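Local coordinates for malate dehydrogenase (Entamoeba histolytica, PDB 3I0P), which probably catalyses the NAD-dependent, reversible oxidation of malate to oxaloacetate, at residues I140-A152 and S258-E271. Sequence-based numbering, arbitrary orientation.
Sequences IGICGTNARSSVA and SSCLSIANFLNHIE. With NAD (nicotinamide-adenine-dinucleotide), chain B.
Asn146 makes the one hydrogen bond across the contact: its ND2 donates to Asn265 O at 2.9 Å. An N-H...O angle of 134° and an acceptor tilted out of the amide plane mark the bond as bent, although ND2 lies in the carbonyl plane of Asn265. With CG between the backbone N and the carbonyl carbon (chi1 58°), the amide is directed at the 258-271 segment, and both its ends find partners: ND2 also bonds Glu255 OE1, while OD1 accepts from Gly283 N. Two acceptors at ND2 and a donor at OD1 thus set which way round the amide sits.

Charge dominates at Arg148 and Glu271, whose side chains run alongside each other in the same direction. Glu271 OE1 stands 3.1 Å from Arg148 NH2 but about 3.0 Å above the guanidinium plane, toward its rim, with the two planar groups 21° apart. The salt bridge is therefore electrostatic, with no N-H aimed at the oxygen.

Van der Waals contact from Ile270 fills the ground between these polar pairs: its CD1 reaches 3.9 Å from Asn146 CG and also approaches the backbone of Ala147. At the strand end, Ser258 packs its CB against Asn146, while its OG is hydrogen-bonded to Val254 O within its own helix.

Through these contacts the chain leaving strand 139-145, an inner strand of the seven-stranded mixed sheet, is joined to the end of helix 244-259, the loop that follows and the start of helix 269-277. Thr145 at the strand end, its CG2 3.7 Å from NAD O7N, and Ala147 in the loop, its CB 4.0 Å from the same oxygen, line the nicotinamide end of the NAD pocket in this malate/L-lactate dehydrogenase fold.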
loop_
_atom_site.group_PDB
_atom_site.type_symbol
_atom_site.label_atom_id
_atom_site.label_comp_id
_atom_site.label_asym_id
_atom_site.label_seq_id
_atom_site.Cartn_x
_atom_site.Cartn_y
_atom_site.Cartn_z
ATOM N N ILE A 140 1.342 8.015 12.912
ATOM C CA ILE A 140 1.563 7.348 11.638
ATOM C C ILE A 140 0.871 8.225 10.612
ATOM O O ILE A 140 -0.284 8.590 10.810
ATOM C CB ILE A 140 0.937 5.933 11.626
ATOM C CG1 ILE A 140 1.711 4.995 12.564
ATOM C CG2 ILE A 140 0.919 5.352 10.217
ATOM C CD1 ILE A 140 0.882 3.840 13.158
ATOM N N GLY A 141 1.570 8.581 9.536
ATOM C CA GLY A 141 0.982 9.395 8.473
ATOM C C GLY A 141 0.954 8.721 7.117
ATOM O O GLY A 141 1.986 8.303 6.594
ATOM N N ILE A 142 -0.235 8.613 6.548
ATOM C CA ILE A 142 -0.429 7.969 5.255
ATOM C C ILE A 142 -1.097 8.979 4.335
ATOM O O ILE A 142 -2.079 9.622 4.715
ATOM C CB ILE A 142 -1.303 6.685 5.369
ATOM C CG1 ILE A 142 -0.668 5.681 6.348
ATOM C CG2 ILE A 142 -1.533 6.068 3.988
ATOM C CD1 ILE A 142 -1.579 4.530 6.769
ATOM N N CYS A 143 -0.562 9.138 3.132
ATOM C CA CYS A 143 -1.079 10.144 2.231
ATOM C C CYS A 143 -0.750 9.806 0.787
ATOM O O CYS A 143 0.036 8.894 0.521
ATOM C CB CYS A 143 -0.551 11.528 2.625
ATOM S SG CYS A 143 1.049 11.976 1.962
ATOM N N GLY A 144 -1.377 10.528 -0.140
ATOM C CA GLY A 144 -1.197 10.289 -1.567
ATOM C C GLY A 144 -1.938 11.315 -2.406
ATOM O O GLY A 144 -2.645 12.181 -1.878
ATOM N N THR A 145 -1.769 11.217 -3.719
ATOM C CA THR A 145 -2.358 12.159 -4.656
ATOM C C THR A 145 -2.600 11.416 -5.951
ATOM O O THR A 145 -1.893 10.460 -6.240
ATOM C CB THR A 145 -1.415 13.390 -4.913
ATOM O OG1 THR A 145 -2.084 14.357 -5.731
ATOM C CG2 THR A 145 -0.116 12.982 -5.596
ATOM N N ASN A 146 -3.607 11.817 -6.720
ATOM C CA ASN A 146 -3.663 11.359 -8.102
ATOM C C ASN A 146 -2.903 12.329 -9.004
ATOM O O ASN A 146 -2.453 13.381 -8.542
ATOM C CB ASN A 146 -5.091 11.047 -8.590
ATOM C CG ASN A 146 -6.062 12.229 -8.483
ATOM O OD1 ASN A 146 -5.704 13.354 -8.100
ATOM N ND2 ASN A 146 -7.321 11.960 -8.834
ATOM N N ALA A 147 -2.725 11.958 -10.267
ATOM C CA ALA A 147 -1.984 12.764 -11.226
ATOM C C ALA A 147 -2.496 12.444 -12.625
ATOM O O ALA A 147 -3.265 11.496 -12.792
ATOM C CB ALA A 147 -0.492 12.478 -11.116
ATOM N N ARG A 148 -2.090 13.229 -13.625
ATOM C CA ARG A 148 -2.516 12.993 -15.008
ATOM C C ARG A 148 -2.120 11.598 -15.498
ATOM O O ARG A 148 -1.074 11.071 -15.111
ATOM C CB ARG A 148 -1.968 14.070 -15.954
ATOM C CG ARG A 148 -0.488 13.953 -16.294
ATOM C CD ARG A 148 -0.058 15.035 -17.280
ATOM N NE ARG A 148 -0.585 14.809 -18.630
ATOM C CZ ARG A 148 -0.217 15.501 -19.712
ATOM N NH1 ARG A 148 0.687 16.477 -19.614
ATOM N NH2 ARG A 148 -0.756 15.217 -20.898
ATOM N N SER A 149 -2.969 11.011 -16.338
ATOM C CA SER A 149 -2.735 9.687 -16.906
ATOM C C SER A 149 -1.339 9.527 -17.517
ATOM O O SER A 149 -0.927 10.303 -18.389
ATOM C CB SER A 149 -3.802 9.372 -17.950
ATOM O OG SER A 149 -5.087 9.636 -17.426
ATOM N N SER A 150 -0.625 8.514 -17.038
ATOM C CA SER A 150 0.681 8.140 -17.564
ATOM C C SER A 150 0.910 6.627 -17.482
ATOM O O SER A 150 1.807 6.097 -18.141
ATOM C CB SER A 150 1.787 8.867 -16.789
ATOM O OG SER A 150 1.924 8.339 -15.474
ATOM N N VAL A 151 0.103 5.947 -16.665
ATOM C CA VAL A 151 0.301 4.531 -16.348
ATOM C C VAL A 151 -0.819 3.646 -16.926
ATOM O O VAL A 151 -2.010 3.969 -16.803
ATOM C CB VAL A 151 0.450 4.314 -14.795
ATOM C CG1 VAL A 151 0.698 2.844 -14.440
ATOM C CG2 VAL A 151 1.556 5.194 -14.224
ATOM N N ALA A 152 -0.424 2.534 -17.551
ATOM C CA ALA A 152 -1.382 1.564 -18.086
ATOM C C ALA A 152 -1.801 0.547 -17.039
ATOM O O ALA A 152 -0.958 0.020 -16.304
ATOM C CB ALA A 152 -0.807 0.844 -19.289
ATOM N N SER A 258 -7.963 9.561 -3.380
ATOM C CA SER A 258 -7.661 10.948 -3.746
ATOM C C SER A 258 -8.848 11.661 -4.370
ATOM O O SER A 258 -9.037 12.842 -4.108
ATOM C CB SER A 258 -6.439 11.029 -4.664
ATOM O OG SER A 258 -5.319 10.438 -4.024
ATOM N N SER A 259 -9.662 10.943 -5.157
ATOM C CA SER A 259 -10.788 11.569 -5.885
ATOM C C SER A 259 -12.216 11.284 -5.376
ATOM O O SER A 259 -13.072 12.169 -5.402
ATOM C CB SER A 259 -10.701 11.260 -7.381
ATOM O OG SER A 259 -10.667 9.867 -7.612
ATOM N N CYS A 260 -12.475 10.067 -4.911
ATOM C CA CYS A 260 -13.855 9.645 -4.665
ATOM C C CYS A 260 -14.472 10.228 -3.413
ATOM O O CYS A 260 -15.693 10.400 -3.343
ATOM C CB CYS A 260 -13.963 8.125 -4.656
ATOM S SG CYS A 260 -13.785 7.446 -6.302
ATOM N N LEU A 261 -13.636 10.532 -2.426
ATOM C CA LEU A 261 -14.128 11.088 -1.175
ATOM C C LEU A 261 -14.301 12.609 -1.244
ATOM O O LEU A 261 -15.216 13.154 -0.649
ATOM C CB LEU A 261 -13.245 10.647 -0.000
ATOM C CG LEU A 261 -13.273 9.137 0.317
ATOM C CD1 LEU A 261 -12.081 8.709 1.153
ATOM C CD2 LEU A 261 -14.572 8.710 0.993
ATOM N N SER A 262 -13.449 13.284 -2.001
ATOM C CA SER A 262 -13.507 14.741 -2.143
ATOM C C SER A 262 -14.232 15.239 -3.413
ATOM O O SER A 262 -14.438 16.447 -3.563
ATOM C CB SER A 262 -12.084 15.303 -2.146
ATOM O OG SER A 262 -11.344 14.776 -3.242
ATOM N N ILE A 263 -14.605 14.321 -4.311
ATOM C CA ILE A 263 -15.144 14.641 -5.653
ATOM C C ILE A 263 -14.157 15.440 -6.538
ATOM O O ILE A 263 -14.479 16.521 -7.044
ATOM C CB ILE A 263 -16.561 15.313 -5.641
ATOM C CG1 ILE A 263 -17.415 14.819 -4.465
ATOM C CG2 ILE A 263 -17.281 15.033 -6.951
ATOM C CD1 ILE A 263 -18.739 15.582 -4.279
ATOM N N ALA A 264 -12.962 14.888 -6.728
ATOM C CA ALA A 264 -11.934 15.499 -7.577
ATOM C C ALA A 264 -11.932 14.832 -8.930
ATOM O O ALA A 264 -12.460 13.727 -9.070
ATOM C CB ALA A 264 -10.550 15.356 -6.933
ATOM N N ASN A 265 -11.330 15.490 -9.919
ATOM C CA ASN A 265 -11.063 14.860 -11.208
ATOM C C ASN A 265 -10.288 13.559 -11.020
ATOM O O ASN A 265 -9.392 13.467 -10.167
ATOM C CB ASN A 265 -10.271 15.798 -12.119
ATOM C CG ASN A 265 -11.002 17.099 -12.402
ATOM O OD1 ASN A 265 -12.227 17.126 -12.545
ATOM N ND2 ASN A 265 -10.253 18.187 -12.478
ATOM N N PHE A 266 -10.641 12.555 -11.813
ATOM C CA PHE A 266 -9.967 11.258 -11.752
ATOM C C PHE A 266 -9.545 10.799 -13.141
ATOM O O PHE A 266 -10.193 11.147 -14.137
ATOM C CB PHE A 266 -10.857 10.202 -11.071
ATOM C CG PHE A 266 -12.227 10.091 -11.668
ATOM C CD1 PHE A 266 -13.283 10.856 -11.167
ATOM C CD2 PHE A 266 -12.472 9.234 -12.736
ATOM C CE1 PHE A 266 -14.565 10.761 -11.730
ATOM C CE2 PHE A 266 -13.747 9.133 -13.295
ATOM C CZ PHE A 266 -14.791 9.898 -12.791
ATOM N N LEU A 267 -8.453 10.034 -13.196
ATOM C CA LEU A 267 -7.974 9.424 -14.441
ATOM C C LEU A 267 -7.848 10.439 -15.590
ATOM O O LEU A 267 -7.356 11.545 -15.388
ATOM C CB LEU A 267 -8.873 8.236 -14.833
ATOM C CG LEU A 267 -9.152 7.166 -13.767
ATOM C CD1 LEU A 267 -10.358 6.319 -14.134
ATOM C CD2 LEU A 267 -7.950 6.281 -13.478
ATOM N N ASN A 268 -8.303 10.054 -16.781
ATOM C CA ASN A 268 -8.295 10.907 -17.980
ATOM C C ASN A 268 -8.916 12.306 -17.812
ATOM O O ASN A 268 -8.581 13.213 -18.564
ATOM C CB ASN A 268 -8.947 10.176 -19.169
ATOM C CG ASN A 268 -10.442 9.887 -18.945
ATOM O OD1 ASN A 268 -10.843 9.320 -17.919
ATOM N ND2 ASN A 268 -11.268 10.269 -19.914
ATOM N N HIS A 269 -9.807 12.480 -16.835
ATOM C CA HIS A 269 -10.462 13.778 -16.617
ATOM C C HIS A 269 -9.513 14.879 -16.156
ATOM O O HIS A 269 -9.795 16.052 -16.355
ATOM C CB HIS A 269 -11.629 13.664 -15.640
ATOM C CG HIS A 269 -12.704 12.726 -16.094
ATOM N ND1 HIS A 269 -13.781 13.137 -16.849
ATOM C CD2 HIS A 269 -12.867 11.396 -15.895
ATOM C CE1 HIS A 269 -14.564 12.100 -17.093
ATOM N NE2 HIS A 269 -14.033 11.033 -16.525
ATOM N N ILE A 270 -8.398 14.517 -15.534
ATOM C CA ILE A 270 -7.436 15.531 -15.105
ATOM C C ILE A 270 -6.927 16.326 -16.323
ATOM O O ILE A 270 -7.084 17.549 -16.373
ATOM C CB ILE A 270 -6.273 14.942 -14.250
ATOM C CG1 ILE A 270 -6.813 14.377 -12.932
ATOM C CG2 ILE A 270 -5.234 16.019 -13.959
ATOM C CD1 ILE A 270 -5.911 13.385 -12.229
ATOM N N GLU A 271 -6.352 15.619 -17.298
ATOM C CA GLU A 271 -5.844 16.229 -18.521
ATOM C C GLU A 271 -6.955 16.866 -19.361
ATOM O O GLU A 271 -6.805 17.996 -19.850
ATOM C CB GLU A 271 -5.055 15.203 -19.337
ATOM C CG GLU A 271 -4.642 15.647 -20.748
ATOM C CD GLU A 271 -3.760 16.895 -20.769
ATOM O OE1 GLU A 271 -2.942 17.089 -19.837
ATOM O OE2 GLU A 271 -3.877 17.679 -21.737
HETATM P PA NAD B . 11.871 5.688 -5.484
HETATM O O1A NAD B . 13.012 6.676 -5.521
HETATM O O2A NAD B . 11.885 4.547 -6.449
HETATM O O5B NAD B . 11.817 5.121 -3.980
HETATM C C5B NAD B . 11.820 6.033 -2.868
HETATM C C4B NAD B . 11.417 5.355 -1.551
HETATM O O4B NAD B . 11.959 4.032 -1.443
HETATM C C3B NAD B . 11.940 6.093 -0.336
HETATM O O3B NAD B . 11.015 5.896 0.746
HETATM C C2B NAD B . 13.253 5.406 -0.033
HETATM O O2B NAD B . 13.607 5.529 1.345
HETATM C C1B NAD B . 12.928 3.969 -0.386
HETATM N N9A NAD B . 14.097 3.147 -0.816
HETATM C C8A NAD B . 14.873 3.343 -1.893
HETATM N N7A NAD B . 15.795 2.357 -1.938
HETATM C C5A NAD B . 15.584 1.534 -0.884
HETATM C C6A NAD B . 16.195 0.369 -0.409
HETATM N N6A NAD B . 17.261 -0.174 -1.046
HETATM N N1A NAD B . 15.727 -0.224 0.715
HETATM C C2A NAD B . 14.679 0.289 1.374
HETATM N N3A NAD B . 14.071 1.400 0.937
HETATM C C4A NAD B . 14.506 2.040 -0.185
HETATM O O3 NAD B . 10.438 6.454 -5.564
HETATM P PN NAD B . 9.774 7.240 -6.827
HETATM O O1N NAD B . 8.536 6.473 -7.226
HETATM O O2N NAD B . 10.827 7.580 -7.852
HETATM O O5D NAD B . 9.291 8.628 -6.188
HETATM C C5D NAD B . 10.211 9.703 -5.979
HETATM C C4D NAD B . 9.470 10.954 -5.513
HETATM O O4D NAD B . 8.569 11.409 -6.527
HETATM C C3D NAD B . 8.625 10.697 -4.272
HETATM O O3D NAD B . 9.018 11.644 -3.269
HETATM C C2D NAD B . 7.175 10.871 -4.722
HETATM O O2D NAD B . 6.291 11.474 -3.760
HETATM C C1D NAD B . 7.332 11.790 -5.913
HETATM N N1N NAD B . 6.195 11.704 -6.826
HETATM C C2N NAD B . 5.273 12.692 -6.792
HETATM C C3N NAD B . 4.169 12.654 -7.648
HETATM C C7N NAD B . 3.132 13.742 -7.623
HETATM O O7N NAD B . 2.182 13.672 -8.393
HETATM N N7N NAD B . 3.268 14.754 -6.770
HETATM C C4N NAD B . 4.034 11.584 -8.536
HETATM C C5N NAD B . 4.998 10.570 -8.544
HETATM C C6N NAD B . 6.081 10.658 -7.671
#